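Local atomic coordinates of putative oxidoreductase (Jannaschia sp., PDB entry 3C24), a protein that is a putative oxidoreductase of unsettled substrate that probably uses a nicotinamide adenine dinucleotide cofactor held by a Rossmann-type domain. Residues V210-C213 / A214-G218; D220-A223 / A224-F227; W267-A270 / L271-A274; V276-A279 / A280-I283. All blocks are in the same frame, centred on the assembly; numbering follows the deposited sequence. Where two conformers were deposited one is given.

Contact 1: residues V210-C213 / A214-G218; sequences VDEC and ADRYG
The carboxylate of E212 stands nearly perpendicular both to the phenol ring of Y217 (planes 80° apart) and to the guanidinium of R216. Over one face of the Y217 ring lies R216 CG, displaced toward the rim. C213 CA comes to the ring's edge near its plane, and a water sits in plane at the hydroxyl. That water accepts a hydrogen bond from Y217 OH at 2.6 Å and donates one to E212 OE2 at 2.7 Å. A second water, in the plane of the R216 guanidinium, accepts from NH2 and donates to E212 OE1. E212 OE2 rests 3.8 Å from R216 CG and 4.4 Å from R216 NE, too far for a salt bridge, so any attraction is probably weak and partly relayed by water. E212 also packs on L271 of the second subunit and makes a long, weak ion pair with R268 there. E212 reaches forward because CG is anti to the backbone N and the chain folds at chi2 (84°), carrying the carboxylate over the next turn. These residues form the C-terminal end of helix 184-217, in the domain related to the C-terminal part of phosphogluconate dehydrogenase. Regular i+4 bonds, such as D215 N to D211 O at 2.8 Å, give way to a less regular pattern: Y217 N bonds to C213 O at 3.2 Å from well above the carbonyl plane and only weakly to E212 O. G218 leaves helical geometry with positive phi (73°), which glycine adopts easily. Y217 O accepts from Q186 of the second subunit, while D211 OD1 pairs with R221.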
loop_
_atom_site.group_PDB
_atom_site.type_symbol
_atom_site.label_atom_id
_atom_site.label_comp_id
_atom_site.label_asym_id
_atom_site.label_seq_id
_atom_site.Cartn_x
_atom_site.Cartn_y
_atom_site.Cartn_z
ATOM N N VAL A 210 -7.729 0.607 11.545
ATOM C CA VAL A 210 -7.553 1.974 12.033
ATOM C C VAL A 210 -8.811 2.362 12.858
ATOM O O VAL A 210 -8.735 2.938 13.979
ATOM C CB VAL A 210 -7.216 2.978 10.887
ATOM C CG1 VAL A 210 -7.393 4.489 11.383
ATOM C CG2 VAL A 210 -5.813 2.645 10.322
ATOM N N ASP A 211 -9.976 2.031 12.320
ATOM C CA ASP A 211 -11.259 2.345 12.987
ATOM C C ASP A 211 -11.352 1.673 14.364
ATOM O O ASP A 211 -11.771 2.242 15.373
ATOM C CB ASP A 211 -12.475 1.878 12.182
ATOM C CG ASP A 211 -12.649 2.577 10.864
ATOM O OD1 ASP A 211 -12.134 3.706 10.674
ATOM O OD2 ASP A 211 -13.334 1.954 9.995
ATOM N N GLU A 212 -10.861 0.446 14.434
ATOM C CA GLU A 212 -10.859 -0.289 15.684
ATOM C C GLU A 212 -9.988 0.392 16.753
ATOM O O GLU A 212 -10.365 0.538 17.963
ATOM C CB GLU A 212 -10.443 -1.742 15.422
ATOM C CG GLU A 212 -10.366 -2.659 16.652
ATOM C CD GLU A 212 -11.693 -3.263 17.061
ATOM O OE1 GLU A 212 -12.760 -2.819 16.526
ATOM O OE2 GLU A 212 -11.689 -4.154 17.926
ATOM N N CYS A 213 -8.830 0.852 16.314
ATOM C CA CYS A 213 -7.900 1.560 17.210
ATOM C C CYS A 213 -8.562 2.761 17.866
ATOM O O CYS A 213 -8.486 2.971 19.074
ATOM C CB CYS A 213 -6.645 1.985 16.471
ATOM S SG CYS A 213 -5.542 0.603 16.074
ATOM N N ALA A 214 -9.288 3.513 17.040
ATOM C CA ALA A 214 -9.938 4.770 17.490
ATOM C C ALA A 214 -11.219 4.512 18.264
ATOM O O ALA A 214 -11.441 5.062 19.337
ATOM C CB ALA A 214 -10.219 5.682 16.278
ATOM N N ASP A 215 -12.040 3.613 17.742
ATOM C CA ASP A 215 -13.367 3.322 18.291
ATOM C C ASP A 215 -13.355 2.469 19.546
ATOM O O ASP A 215 -14.088 2.728 20.472
ATOM C CB ASP A 215 -14.267 2.659 17.248
ATOM C CG ASP A 215 -14.606 3.574 16.114
ATOM O OD1 ASP A 215 -14.391 4.797 16.231
ATOM O OD2 ASP A 215 -15.061 3.061 15.081
ATOM N N ARG A 216 -12.446 1.515 19.597
ATOM C CA ARG A 216 -12.420 0.569 20.674
ATOM C C ARG A 216 -11.349 0.841 21.721
ATOM O O ARG A 216 -11.575 0.606 22.891
ATOM C CB ARG A 216 -12.240 -0.812 20.065
ATOM C CG ARG A 216 -12.372 -1.926 20.986
ATOM C CD ARG A 216 -13.796 -2.079 21.493
ATOM N NE ARG A 216 -14.703 -2.189 20.376
ATOM C CZ ARG A 216 -15.727 -1.379 20.146
ATOM N NH1 ARG A 216 -16.052 -0.434 21.000
ATOM N NH2 ARG A 216 -16.442 -1.560 19.077
ATOM N N TYR A 217 -10.198 1.368 21.306
ATOM C CA TYR A 217 -9.072 1.529 22.211
ATOM C C TYR A 217 -8.660 2.959 22.537
ATOM O O TYR A 217 -7.630 3.187 23.159
ATOM C CB TYR A 217 -7.889 0.733 21.713
ATOM C CG TYR A 217 -8.265 -0.719 21.573
ATOM C CD1 TYR A 217 -8.636 -1.432 22.682
ATOM C CD2 TYR A 217 -8.274 -1.350 20.358
ATOM C CE1 TYR A 217 -8.977 -2.743 22.607
ATOM C CE2 TYR A 217 -8.646 -2.689 20.260
ATOM C CZ TYR A 217 -9.008 -3.367 21.373
ATOM O OH TYR A 217 -9.398 -4.689 21.297
ATOM N N GLY A 218 -9.478 3.879 22.073
ATOM C CA GLY A 218 -9.330 5.303 22.399
ATOM C C GLY A 218 -8.194 6.034 21.739
ATOM O O GLY A 218 -7.822 7.097 22.215
HETATM O O HOH W 1 -9.785 -5.806 18.936
HETATM O O HOH W 2 -15.253 -3.782 17.044
#

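Contact 2: residues D220-A223 / A224-F227; sequences DRQA and ALDF
Q222 sets its CG anti to the backbone N and turns sharply at chi2 (61°), while D226 places CG anti to its own carbonyl carbon (chi1 -75°); the two ends therefore meet one turn apart. This is an i to i+4 amide-carboxylate pair on the first turns of helix 221-239, in the all-helical part of the C-terminal domain. Q222 NE2 donates to D226 OD1 at 2.8 Å. Glutamine suits the position, since it is long enough to span a turn and brings an N-H without adding charge. The carboxylate is also held from the far side of the interface: OD2 accepts from H180 of the second subunit and forms a salt bridge with R178 of that subunit. D220 occupies the N-cap position without a capping side-chain bond, but its carbonyl starts the helical pattern by accepting A224 N at 3.1 Å. The small A223 and A224 keep the buried flanks narrow: A223 packs on H180 of the second subunit and A224 on C213 of helix 184-217. R221 extends past L225 toward its salt-bridge partner D211; its approach to the leucine methyls is doubtful, as both residues occupy two positions. Within the Q222-D226 bond, OD1 lies in the plane of the Q222 amide, whereas NE2 meets OD1 from above the carboxylate plane, 46° out of it.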
loop_
_atom_site.group_PDB
_atom_site.type_symbol
_atom_site.label_atom_id
_atom_site.label_comp_id
_atom_site.label_asym_id
_atom_site.label_seq_id
_atom_site.Cartn_x
_atom_site.Cartn_y
_atom_site.Cartn_z
ATOM N N ASP A 220 -6.418 8.318 19.220
ATOM C CA ASP A 220 -6.724 9.412 18.289
ATOM C C ASP A 220 -6.673 8.855 16.884
ATOM O O ASP A 220 -5.691 8.255 16.479
ATOM C CB ASP A 220 -5.701 10.544 18.384
ATOM C CG ASP A 220 -6.069 11.751 17.534
ATOM O OD1 ASP A 220 -7.282 12.069 17.400
ATOM O OD2 ASP A 220 -5.135 12.416 17.044
ATOM N N ARG A 221 -7.710 9.111 16.094
ATOM C CA ARG A 221 -7.711 8.496 14.737
ATOM C C ARG A 221 -6.551 8.959 13.873
ATOM O O ARG A 221 -6.036 8.144 13.149
ATOM C CB ARG A 221 -9.075 8.591 13.981
ATOM C CG ARG A 221 -9.192 7.596 12.757
ATOM C CD ARG A 221 -10.546 7.663 12.004
ATOM N NE ARG A 221 -10.694 6.552 11.036
ATOM C CZ ARG A 221 -10.352 6.600 9.768
ATOM N NH1 ARG A 221 -9.847 7.716 9.261
ATOM N NH2 ARG A 221 -10.527 5.528 9.010
ATOM N N GLN A 222 -6.133 10.202 13.975
ATOM C CA GLN A 222 -5.011 10.677 13.166
ATOM C C GLN A 222 -3.727 9.941 13.542
ATOM O O GLN A 222 -2.873 9.726 12.711
ATOM C CB GLN A 222 -4.781 12.178 13.322
ATOM C CG GLN A 222 -3.822 12.724 12.261
ATOM C CD GLN A 222 -4.354 12.522 10.819
ATOM O OE1 GLN A 222 -5.457 12.982 10.483
ATOM N NE2 GLN A 222 -3.548 11.888 9.950
ATOM N N ALA A 223 -3.606 9.607 14.803
ATOM C CA ALA A 223 -2.433 8.836 15.276
ATOM C C ALA A 223 -2.442 7.487 14.639
ATOM O O ALA A 223 -1.417 7.007 14.125
ATOM C CB ALA A 223 -2.409 8.692 16.831
ATOM N N ALA A 224 -3.598 6.811 14.692
ATOM C CA ALA A 224 -3.686 5.448 14.120
ATOM C C ALA A 224 -3.487 5.475 12.632
ATOM O O ALA A 224 -2.867 4.573 12.051
ATOM C CB ALA A 224 -5.010 4.796 14.464
ATOM N N LEU A 225 -4.050 6.492 11.999
ATOM C CA LEU A 225 -3.921 6.664 10.528
ATOM C C LEU A 225 -2.477 6.893 10.133
ATOM O O LEU A 225 -1.982 6.267 9.218
ATOM C CB LEU A 225 -4.780 7.813 9.980
ATOM C CG LEU A 225 -6.271 7.646 9.718
ATOM C CD1 LEU A 225 -6.911 9.026 9.549
ATOM C CD2 LEU A 225 -6.559 6.740 8.477
ATOM N N ASP A 226 -1.837 7.841 10.782
ATOM C CA ASP A 226 -0.423 8.136 10.525
ATOM C C ASP A 226 0.415 6.871 10.666
ATOM O O ASP A 226 1.273 6.580 9.833
ATOM C CB ASP A 226 0.138 9.217 11.476
ATOM C CG ASP A 226 -0.342 10.630 11.121
ATOM O OD1 ASP A 226 -0.925 10.837 10.034
ATOM O OD2 ASP A 226 -0.164 11.530 11.966
ATOM N N PHE A 227 0.130 6.106 11.709
ATOM C CA PHE A 227 0.890 4.885 12.002
ATOM C C PHE A 227 0.678 3.836 10.885
ATOM O O PHE A 227 1.629 3.256 10.354
ATOM C CB PHE A 227 0.529 4.320 13.387
ATOM C CG PHE A 227 1.571 3.384 13.924
ATOM C CD1 PHE A 227 2.586 3.851 14.661
ATOM C CD2 PHE A 227 1.499 2.003 13.672
ATOM C CE1 PHE A 227 3.580 3.004 15.133
ATOM C CE2 PHE A 227 2.528 1.183 14.161
ATOM C CZ PHE A 227 3.508 1.708 14.887
#

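Contact 3: residues W267-A270 / L271-A274; sequences WREA and LNPA. With SO4 (sulfate ion), chain C.
N272 lies alongside E269, and its CB is 3.2 Å from E269 O. From there CG, anti to the backbone N (chi1 -171°), passes beside the E269 carboxylate, the two side chains running the same way. At the tip, ND2 lies 3.5 Å from E269 OE1 of the conformer given. OD1 accepts A274 N at 2.8 Å, in the carbonyl plane, and so caps helix 273-284 at its N-cap. Asparagine suits this place because its short amide can fold onto the first free N-H of the helix, and P273, which has no N-H to offer, fits the first turn. Before it, residues 267-270 make a 3-10 turn, marked by L271 N bonding to R268 O at 3.1 Å. W267 and R268 bind a sulfate, probably from the crystallisation liquor: W267 NE1 donates to O1 at 3.1 Å, and R268 NH2 to O2 at 2.7 Å. W267 CZ2 lies 3.4 Å above the centre of one face of the R268 guanidinium, which limits how it can tilt, while its edge meets the sulfate. K259 of the same chain and H208 of the second subunit complete the site. The turn joins helix 255-262 to helix 273-284, with A270 and L271 packed on helix 184-217 and L271 and P273 touching E212 and Y217 of the second subunit.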
loop_
_atom_site.group_PDB
_atom_site.type_symbol
_atom_site.label_atom_id
_atom_site.label_comp_id
_atom_site.label_asym_id
_atom_site.label_seq_id
_atom_site.Cartn_x
_atom_site.Cartn_y
_atom_site.Cartn_z
ATOM N N TRP A 267 -6.748 -19.088 1.811
ATOM C CA TRP A 267 -6.981 -17.817 1.095
ATOM C C TRP A 267 -6.703 -17.898 -0.410
ATOM O O TRP A 267 -7.282 -17.154 -1.176
ATOM C CB TRP A 267 -6.169 -16.653 1.661
ATOM C CG TRP A 267 -4.699 -16.849 1.543
ATOM C CD1 TRP A 267 -3.871 -17.387 2.487
ATOM C CD2 TRP A 267 -3.857 -16.494 0.431
ATOM N NE1 TRP A 267 -2.585 -17.434 2.017
ATOM C CE2 TRP A 267 -2.545 -16.874 0.765
ATOM C CE3 TRP A 267 -4.095 -15.936 -0.831
ATOM C CZ2 TRP A 267 -1.483 -16.709 -0.109
ATOM C CZ3 TRP A 267 -3.043 -15.765 -1.680
ATOM C CH2 TRP A 267 -1.751 -16.159 -1.320
ATOM N N ARG A 268 -5.852 -18.814 -0.822
ATOM C CA ARG A 268 -5.544 -18.962 -2.256
ATOM C C ARG A 268 -6.738 -19.336 -3.119
ATOM O O ARG A 268 -6.676 -19.262 -4.342
ATOM C CB ARG A 268 -4.427 -19.972 -2.472
ATOM C CG ARG A 268 -3.116 -19.423 -2.066
ATOM C CD ARG A 268 -2.057 -20.480 -2.078
ATOM N NE ARG A 268 -0.707 -19.966 -1.854
ATOM C CZ ARG A 268 -0.152 -19.811 -0.663
ATOM N NH1 ARG A 268 -0.817 -20.115 0.425
ATOM N NH2 ARG A 268 1.089 -19.356 -0.560
ATOM N N GLU A 269 -7.782 -19.819 -2.467
ATOM C CA GLU A 269 -9.006 -20.185 -3.164
ATOM C C GLU A 269 -9.573 -18.954 -3.877
ATOM O O GLU A 269 -10.378 -19.075 -4.804
ATOM C CB GLU A 269 -10.023 -20.781 -2.179
ATOM C CG GLU A 269 -11.328 -21.285 -2.779
ATOM C CD GLU A 269 -11.145 -22.490 -3.677
ATOM O OE1 GLU A 269 -10.041 -23.073 -3.704
ATOM O OE2 GLU A 269 -12.124 -22.856 -4.356
ATOM N N ALA A 270 -9.161 -17.764 -3.425
ATOM C CA ALA A 270 -9.608 -16.495 -4.044
ATOM C C ALA A 270 -9.191 -16.344 -5.485
ATOM O O ALA A 270 -9.755 -15.498 -6.204
ATOM C CB ALA A 270 -9.084 -15.255 -3.253
ATOM N N LEU A 271 -8.173 -17.090 -5.874
ATOM C CA LEU A 271 -7.609 -17.033 -7.234
ATOM C C LEU A 271 -7.964 -18.270 -8.013
ATOM O O LEU A 271 -7.597 -18.399 -9.169
ATOM C CB LEU A 271 -6.085 -16.818 -7.196
ATOM C CG LEU A 271 -5.580 -15.557 -6.481
ATOM C CD1 LEU A 271 -4.084 -15.597 -6.386
ATOM C CD2 LEU A 271 -6.100 -14.262 -7.180
ATOM N N ASN A 272 -8.683 -19.168 -7.358
ATOM C CA ASN A 272 -9.178 -20.395 -8.020
ATOM C C ASN A 272 -10.184 -20.029 -9.114
ATOM O O ASN A 272 -11.098 -19.260 -8.900
ATOM C CB ASN A 272 -9.819 -21.324 -7.027
ATOM C CG ASN A 272 -10.130 -22.626 -7.621
ATOM O OD1 ASN A 272 -10.908 -22.717 -8.564
ATOM N ND2 ASN A 272 -9.517 -23.678 -7.076
ATOM N N PRO A 273 -9.969 -20.503 -10.343
ATOM C CA PRO A 273 -10.877 -20.130 -11.434
ATOM C C PRO A 273 -12.341 -20.346 -11.124
ATOM O O PRO A 273 -13.195 -19.593 -11.584
ATOM C CB PRO A 273 -10.427 -21.059 -12.547
ATOM C CG PRO A 273 -8.961 -21.195 -12.328
ATOM C CD PRO A 273 -8.773 -21.194 -10.846
ATOM N N ALA A 274 -12.647 -21.349 -10.327
ATOM C CA ALA A 274 -14.036 -21.618 -10.003
ATOM C C ALA A 274 -14.641 -20.502 -9.143
ATOM O O ALA A 274 -15.785 -20.080 -9.347
ATOM C CB ALA A 274 -14.178 -23.005 -9.326
HETATM S S SO4 C . 1.101 -18.530 3.096
HETATM O O1 SO4 C . -0.227 -19.104 3.222
HETATM O O2 SO4 C . 1.888 -19.131 2.060
HETATM O O3 SO4 C . 1.017 -17.059 2.846
HETATM O O4 SO4 C . 1.864 -18.762 4.329
#

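Contact 4: residues V276-A279 / A280-I283; sequences VKQA and AELI
K277 and E281 meet one turn apart on the outer side of helix 273-284, an i to i+4 lysine-glutamate pair. Their salt bridge is long, 3.8 Å from K277 NZ to E281 OE2. The oxygen lies nearer to the aliphatic chain, with K277 CE 3.4 Å away, so the lysine methylenes supply much of the contact. E281 starts with CG anti to its carbonyl carbon (chi1 -71°), which lays CG against the K277 carbonyl, and the extended chain carries the carboxylate across to the lysine. Beneath them the backbone sets the spacing, E281 N bonding to K277 O at 3.0 Å. Long charged residues suit this more exposed side, where their chains also touch helix 103-107, whereas the buried side carries A279 and A280. There the single methyl of A279 allows close approach of P192 and M197 of helix 184-217 and of L254 of the second subunit, and V276 packs on A188 and Y106. F257 of the second subunit lies against Q278 and L282. I283 packs on P192 and A103 and on L254 of the second subunit, and its CG1 comes to 3.2 Å from A279 O, the carbonyl that also accepts I283 N at 2.9 Å.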
loop_
_atom_site.group_PDB
_atom_site.type_symbol
_atom_site.label_atom_id
_atom_site.label_comp_id
_atom_site.label_asym_id
_atom_site.label_seq_id
_atom_site.Cartn_x
_atom_site.Cartn_y
_atom_site.Cartn_z
ATOM N N VAL A 276 -13.298 -17.438 -8.958
ATOM C CA VAL A 276 -13.163 -16.226 -9.777
ATOM C C VAL A 276 -14.377 -16.122 -10.698
ATOM O O VAL A 276 -14.929 -15.016 -10.908
ATOM C CB VAL A 276 -11.828 -16.206 -10.555
ATOM C CG1 VAL A 276 -11.713 -15.017 -11.568
ATOM C CG2 VAL A 276 -10.624 -16.164 -9.568
ATOM N N LYS A 277 -14.787 -17.253 -11.263
ATOM C CA LYS A 277 -15.978 -17.253 -12.132
ATOM C C LYS A 277 -17.239 -16.854 -11.346
ATOM O O LYS A 277 -18.104 -16.148 -11.849
ATOM C CB LYS A 277 -16.203 -18.596 -12.813
ATOM C CG LYS A 277 -17.282 -18.483 -13.874
ATOM C CD LYS A 277 -17.419 -19.682 -14.732
ATOM C CE LYS A 277 -18.538 -19.410 -15.768
ATOM N NZ LYS A 277 -19.237 -20.644 -16.156
ATOM N N GLN A 278 -17.333 -17.292 -10.103
ATOM C CA GLN A 278 -18.466 -16.879 -9.263
ATOM C C GLN A 278 -18.467 -15.375 -9.024
ATOM O O GLN A 278 -19.525 -14.754 -9.053
ATOM C CB GLN A 278 -18.468 -17.616 -7.917
ATOM C CG GLN A 278 -18.766 -19.059 -8.096
ATOM C CD GLN A 278 -18.546 -19.863 -6.816
ATOM O OE1 GLN A 278 -18.284 -19.308 -5.779
ATOM N NE2 GLN A 278 -18.648 -21.176 -6.909
ATOM N N ALA A 279 -17.285 -14.807 -8.799
ATOM C CA ALA A 279 -17.140 -13.357 -8.582
ATOM C C ALA A 279 -17.542 -12.611 -9.860
ATOM O O ALA A 279 -18.260 -11.597 -9.834
ATOM C CB ALA A 279 -15.743 -13.005 -8.182
ATOM N N ALA A 280 -17.108 -13.148 -10.993
ATOM C CA ALA A 280 -17.399 -12.543 -12.301
ATOM C C ALA A 280 -18.921 -12.512 -12.551
ATOM O O ALA A 280 -19.490 -11.523 -12.997
ATOM C CB ALA A 280 -16.642 -13.290 -13.430
ATOM N N GLU A 281 -19.577 -13.597 -12.196
ATOM C CA GLU A 281 -21.008 -13.694 -12.359
ATOM C C GLU A 281 -21.713 -12.672 -11.465
ATOM O O GLU A 281 -22.690 -12.015 -11.844
ATOM C CB GLU A 281 -21.450 -15.127 -12.051
ATOM C CG GLU A 281 -21.019 -16.098 -13.109
ATOM C CD GLU A 281 -21.109 -17.524 -12.660
ATOM O OE1 GLU A 281 -21.348 -17.738 -11.452
ATOM O OE2 GLU A 281 -20.920 -18.430 -13.497
ATOM N N LEU A 282 -21.165 -12.494 -10.288
ATOM C CA LEU A 282 -21.744 -11.580 -9.345
ATOM C C LEU A 282 -21.687 -10.168 -9.915
ATOM O O LEU A 282 -22.680 -9.402 -9.920
ATOM C CB LEU A 282 -20.972 -11.692 -8.026
ATOM C CG LEU A 282 -21.482 -11.159 -6.714
ATOM C CD1 LEU A 282 -22.885 -11.668 -6.453
ATOM C CD2 LEU A 282 -20.506 -11.633 -5.631
ATOM N N ILE A 283 -20.529 -9.855 -10.478
ATOM C CA ILE A 283 -20.240 -8.530 -11.011
ATOM C C ILE A 283 -21.040 -8.211 -12.265
ATOM O O ILE A 283 -21.496 -7.075 -12.461
ATOM C CB ILE A 283 -18.738 -8.394 -11.324
ATOM C CG1 ILE A 283 -17.957 -8.378 -10.007
ATOM C CG2 ILE A 283 -18.432 -7.094 -12.110
ATOM C CD1 ILE A 283 -16.415 -8.630 -10.122
#

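In the fold
Contacts 1 and 2 lie at the far end of the C-terminal domain, 33 and 31 Å from the chain's centre, on helices 184-217 and 221-239, joined by a salt bridge and by packing of V210 and C213. Contacts 3 and 4 share helix 273-284, at its cap and along its body, and lie nearer the centre, 20 and 16 Å from it; their centres are 32 to 36 Å from those of the first pair. All four are partly buried and touch the second subunit. Water bridges link E212 to R216 and Y217 near that interface in contact 1; an amide-carboxylate pair, its carboxylate shared with the second subunit, marks contact 2, an anion site contact 3, and alanine packing beneath a long, more exposed ion pair contact 4.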